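Local atomic coordinates of Lys-gingipain W83 (Porphyromonas gingivalis, PDB entry 3KM5), a protein that cleaves proteins after lysine as a secreted cysteine protease that may act as a virulence factor, this piece being its K2 cleaved adhesin domain, a type with haemolytic activity in isolation. Residues K79-Y84 / W142-V147. Residues are numbered along the deposited sequence; the frame is centred on the assembly and turned at random.
Sequences KVKYYY and WIERTV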
ATOM      1  N   LYS A  79       4.038  -7.612 -15.587  1.00  9.53           N
ATOM      2  CA  LYS A  79       4.599  -7.893 -14.261  1.00  9.92           C
ATOM      3  C   LYS A  79       4.448  -6.626 -13.426  1.00  9.10           C
ATOM      4  O   LYS A  79       4.611  -5.527 -13.955  1.00 11.29           O
ATOM      5  CB  LYS A  79       6.074  -8.299 -14.327  1.00 11.28           C
ATOM      6  CG  LYS A  79       6.517  -9.213 -13.179  1.00 17.00           C
ATOM      7  CD  LYS A  79       6.054 -10.664 -13.392  1.00 13.86           C
ATOM      8  CE  LYS A  79       7.072 -11.488 -14.143  1.00 20.50           C
ATOM      9  NZ  LYS A  79       6.522 -12.774 -14.721  1.00 17.79           N
ATOM     10  N   VAL A  80       4.128  -6.769 -12.132  1.00  9.69           N
ATOM     11  CA  VAL A  80       4.320  -5.674 -11.178  1.00 10.01           C
ATOM     12  C   VAL A  80       5.254  -6.169 -10.051  1.00  9.93           C
ATOM     13  O   VAL A  80       5.087  -7.273  -9.534  1.00 11.62           O
ATOM     14  CB  VAL A  80       2.951  -5.110 -10.659  1.00  8.73           C
ATOM     15  CG1 VAL A  80       2.100  -6.188  -9.883  1.00 11.07           C
ATOM     16  CG2 VAL A  80       3.177  -3.849  -9.815  1.00 11.86           C
ATOM     17  N   LYS A  81       6.291  -5.399  -9.762  1.00  8.99           N
ATOM     18  CA  LYS A  81       7.207  -5.691  -8.691  1.00  8.55           C
ATOM     19  C   LYS A  81       7.122  -4.508  -7.728  1.00  9.68           C
ATOM     20  O   LYS A  81       7.076  -3.345  -8.162  1.00 11.94           O
ATOM     21  CB  LYS A  81       8.623  -5.879  -9.243  1.00  9.16           C
ATOM     22  CG  LYS A  81       9.645  -6.192  -8.155  1.00 12.87           C
ATOM     23  CD  LYS A  81      10.434  -5.021  -7.776  1.00 17.57           C
ATOM     24  CE  LYS A  81      11.495  -4.782  -8.779  1.00 15.62           C
ATOM     25  NZ  LYS A  81      12.495  -3.816  -8.274  1.00 15.46           N
ATOM     26  N   TYR A  82       7.155  -4.748  -6.434  1.00  7.88           N
ATOM     27  CA  TYR A  82       6.980  -3.681  -5.471  1.00  8.72           C
ATOM     28  C   TYR A  82       7.616  -4.117  -4.155  1.00  7.24           C
ATOM     29  O   TYR A  82       8.006  -5.277  -3.988  1.00  9.26           O
ATOM     30  CB  TYR A  82       5.491  -3.334  -5.253  1.00  8.17           C
ATOM     31  CG  TYR A  82       4.675  -4.525  -4.795  1.00  8.65           C
ATOM     32  CD1 TYR A  82       4.447  -4.756  -3.445  1.00  8.14           C
ATOM     33  CD2 TYR A  82       4.203  -5.481  -5.698  1.00  9.44           C
ATOM     34  CE1 TYR A  82       3.711  -5.870  -3.006  1.00  8.73           C
ATOM     35  CE2 TYR A  82       3.483  -6.588  -5.272  1.00  7.87           C
ATOM     36  CZ  TYR A  82       3.242  -6.780  -3.941  1.00  8.90           C
ATOM     37  OH  TYR A  82       2.542  -7.909  -3.566  1.00  9.07           O
ATOM     38  N   TYR A  83       7.697  -3.169  -3.238  1.00  7.46           N
ATOM     39  CA  TYR A  83       8.159  -3.398  -1.879  1.00  8.86           C
ATOM     40  C   TYR A  83       7.089  -2.946  -0.904  1.00  7.59           C
ATOM     41  O   TYR A  83       6.482  -1.909  -1.089  1.00  8.08           O
ATOM     42  CB  TYR A  83       9.486  -2.652  -1.607  1.00  9.15           C
ATOM     43  CG  TYR A  83      10.575  -2.998  -2.588  1.00  9.64           C
ATOM     44  CD1 TYR A  83      11.538  -3.952  -2.313  1.00 11.51           C
ATOM     45  CD2 TYR A  83      10.630  -2.350  -3.822  1.00 10.65           C
ATOM     46  CE1 TYR A  83      12.545  -4.267  -3.278  1.00  9.94           C
ATOM     47  CE2 TYR A  83      11.584  -2.664  -4.753  1.00 11.23           C
ATOM     48  CZ  TYR A  83      12.547  -3.602  -4.484  1.00 12.59           C
ATOM     49  OH  TYR A  83      13.501  -3.918  -5.458  1.00 16.85           O
ATOM     50  N   TYR A  84       6.849  -3.765   0.126  1.00  9.05           N
ATOM     51  CA  TYR A  84       5.950  -3.405   1.199  1.00  9.06           C
ATOM     52  C   TYR A  84       6.644  -3.469   2.533  1.00  7.82           C
ATOM     53  O   TYR A  84       7.660  -4.133   2.713  1.00  8.30           O
ATOM     54  CB  TYR A  84       4.704  -4.290   1.182  1.00  9.76           C
ATOM     55  CG  TYR A  84       4.837  -5.688   1.751  1.00 11.06           C
ATOM     56  CD1 TYR A  84       4.757  -5.924   3.115  1.00 10.89           C
ATOM     57  CD2 TYR A  84       5.052  -6.766   0.919  1.00 10.32           C
ATOM     58  CE1 TYR A  84       4.870  -7.190   3.629  1.00 14.93           C
ATOM     59  CE2 TYR A  84       5.119  -8.046   1.428  1.00 13.02           C
ATOM     60  CZ  TYR A  84       5.060  -8.248   2.766  1.00 15.61           C
ATOM     61  OH  TYR A  84       5.148  -9.540   3.254  1.00 21.39           O
ATOM     62  N   TRP A 142      11.523  -3.776   4.648  1.00 12.98           N
ATOM     63  CA  TRP A 142      10.911  -3.750   3.279  1.00 12.23           C
ATOM     64  C   TRP A 142      11.081  -5.082   2.574  1.00 14.86           C
ATOM     65  O   TRP A 142      12.188  -5.620   2.500  1.00 15.31           O
ATOM     66  CB  TRP A 142      11.539  -2.647   2.427  1.00 13.31           C
ATOM     67  CG  TRP A 142      11.123  -1.338   2.907  1.00 10.53           C
ATOM     68  CD1 TRP A 142      11.755  -0.555   3.846  1.00 15.36           C
ATOM     69  CD2 TRP A 142       9.919  -0.650   2.566  1.00  9.35           C
ATOM     70  NE1 TRP A 142      11.035   0.595   4.050  1.00 12.43           N
ATOM     71  CE2 TRP A 142       9.876   0.535   3.325  1.00  8.60           C
ATOM     72  CE3 TRP A 142       8.849  -0.942   1.724  1.00  7.74           C
ATOM     73  CZ2 TRP A 142       8.839   1.445   3.224  1.00  7.12           C
ATOM     74  CZ3 TRP A 142       7.816  -0.022   1.629  1.00  8.27           C
ATOM     75  CH2 TRP A 142       7.833   1.159   2.363  1.00 10.35           C
ATOM     76  N   ILE A 143       9.975  -5.587   2.037  1.00 12.51           N
ATOM     77  CA  ILE A 143       9.902  -6.923   1.463  1.00 10.92           C
ATOM     78  C   ILE A 143       9.537  -6.833  -0.015  1.00 10.24           C
ATOM     79  O   ILE A 143       8.556  -6.181  -0.365  1.00 10.27           O
ATOM     80  CB  ILE A 143       8.809  -7.713   2.194  1.00 12.90           C
ATOM     81  CG1 ILE A 143       9.157  -7.832   3.690  1.00 14.51           C
ATOM     82  CG2 ILE A 143       8.605  -9.096   1.566  1.00 11.57           C
ATOM     83  CD1 ILE A 143      10.447  -8.488   3.932  1.00 17.41           C
ATOM     84  N   GLU A 144      10.282  -7.526  -0.884  1.00  9.12           N
ATOM     85  CA  GLU A 144      10.052  -7.500  -2.318  1.00  8.60           C
ATOM     86  C   GLU A 144       9.008  -8.545  -2.728  1.00  8.84           C
ATOM     87  O   GLU A 144       9.018  -9.664  -2.230  1.00  9.20           O
ATOM     88  CB  GLU A 144      11.367  -7.747  -3.077  1.00 12.08           C
ATOM     89  CG  GLU A 144      11.216  -7.590  -4.600  1.00 10.29           C
ATOM     90  CD  GLU A 144      12.493  -7.751  -5.401  1.00 15.37           C
ATOM     91  OE1 GLU A 144      13.569  -7.997  -4.829  1.00 18.92           O
ATOM     92  OE2 GLU A 144      12.395  -7.642  -6.644  1.00 15.97           O
ATOM     93  N   ARG A 145       8.165  -8.187  -3.677  1.00 10.61           N
ATOM     94  CA  ARG A 145       7.246  -9.109  -4.338  1.00  8.43           C
ATOM     95  C   ARG A 145       7.214  -8.857  -5.816  1.00  9.03           C
ATOM     96  O   ARG A 145       7.352  -7.717  -6.213  1.00  9.52           O
ATOM     97  CB  ARG A 145       5.823  -8.918  -3.782  1.00  9.49           C
ATOM     98  CG  ARG A 145       5.650  -9.329  -2.328  1.00  9.83           C
ATOM     99  CD  ARG A 145       5.742 -10.822  -2.135  1.00  9.71           C
ATOM    100  NE  ARG A 145       5.622 -11.252  -0.738  1.00  8.56           N
ATOM    101  CZ  ARG A 145       6.623 -11.667   0.034  1.00 10.32           C
ATOM    102  NH1 ARG A 145       7.886 -11.642  -0.361  1.00  8.95           N
ATOM    103  NH2 ARG A 145       6.371 -12.068   1.270  1.00 11.40           N
ATOM    104  N   THR A 146       7.039  -9.907  -6.607  1.00  8.73           N
ATOM    105  CA  THR A 146       6.905  -9.826  -8.058  1.00  8.94           C
ATOM    106  C   THR A 146       5.692 -10.687  -8.430  1.00 10.22           C
ATOM    107  O   THR A 146       5.673 -11.893  -8.161  1.00 10.63           O
ATOM    108  CB  THR A 146       8.202 -10.349  -8.736  1.00 10.29           C
ATOM    109  OG1 THR A 146       9.329  -9.587  -8.320  1.00 13.81           O
ATOM    110  CG2 THR A 146       8.101 -10.273 -10.248  1.00 13.91           C
ATOM    111  N   VAL A 147       4.706 -10.049  -9.058  1.00  9.33           N
ATOM    112  CA  VAL A 147       3.419 -10.667  -9.312  1.00  9.38           C
ATOM    113  C   VAL A 147       3.141 -10.652 -10.809  1.00 12.09           C
ATOM    114  O   VAL A 147       3.253  -9.618 -11.471  1.00 10.51           O
ATOM    115  CB  VAL A 147       2.322  -9.914  -8.563  1.00  9.12           C
ATOM    116  CG1 VAL A 147       0.930 -10.433  -8.942  1.00 12.03           C
ATOM    117  CG2 VAL A 147       2.559 -10.081  -7.070  1.00 12.75           C
TER
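One face of the Tyr84 ring is covered by Ile143 in a CH-pi contact, CB lying 3.9 Å from the ring centroid, while Arg145 NE sits at the ring edge. The Tyr82 ring has a second CH-pi contact: Arg145 CB lies over one face, 3.4 Å from CZ of Tyr82, and Val147 CG2 meets the edge. Both tyrosines carry CG between the backbone N and the carbonyl carbon (chi1 58° in Tyr82, 78° in Tyr84), which swings each ring across toward the neighbouring strand. Between them Arg145 bends at chi2, and its guanidinium takes Ile143 CG2 over one face. On the other side of the sheet, Glu144 runs alongside Tyr83, its CB 3.7 Å from Tyr83 CE1. Trp142 turns its CE3–CZ3 edge to the Tyr83 carbonyl.

Between the two faces, strands 79-86 and 143-148 pair antiparallel through six backbone hydrogen bonds, two each for Val80–Val147, Tyr82–Arg145 and Tyr84–Ile143. Strand 168-177 bonds to the other edge of 79-86 in this sheet of the jelly-roll domain, and Tyr82, Tyr84 and Val147 reach strand 109-115 of the second sheet.

Several polar ends have partners of their own. Lys81 NZ donates to Tyr83 OH at 3.0 Å. Glu144 OE2 lies 4.2 Å from Lys81 NZ, too far for a salt bridge, so any attraction is probably long-range. Arg145 NH1 reaches back to Glu144 O at 2.9 Å, and its NE pairs with Glu115. Tyr82 OH bonds to Tyr95 OH. The chemistry thus implies a division of labour: backbone bonds set the register, aliphatic carbons cover the aromatic faces, and the Arg145–Glu115 salt bridge probably helps to fix the guanidinium beside Tyr84.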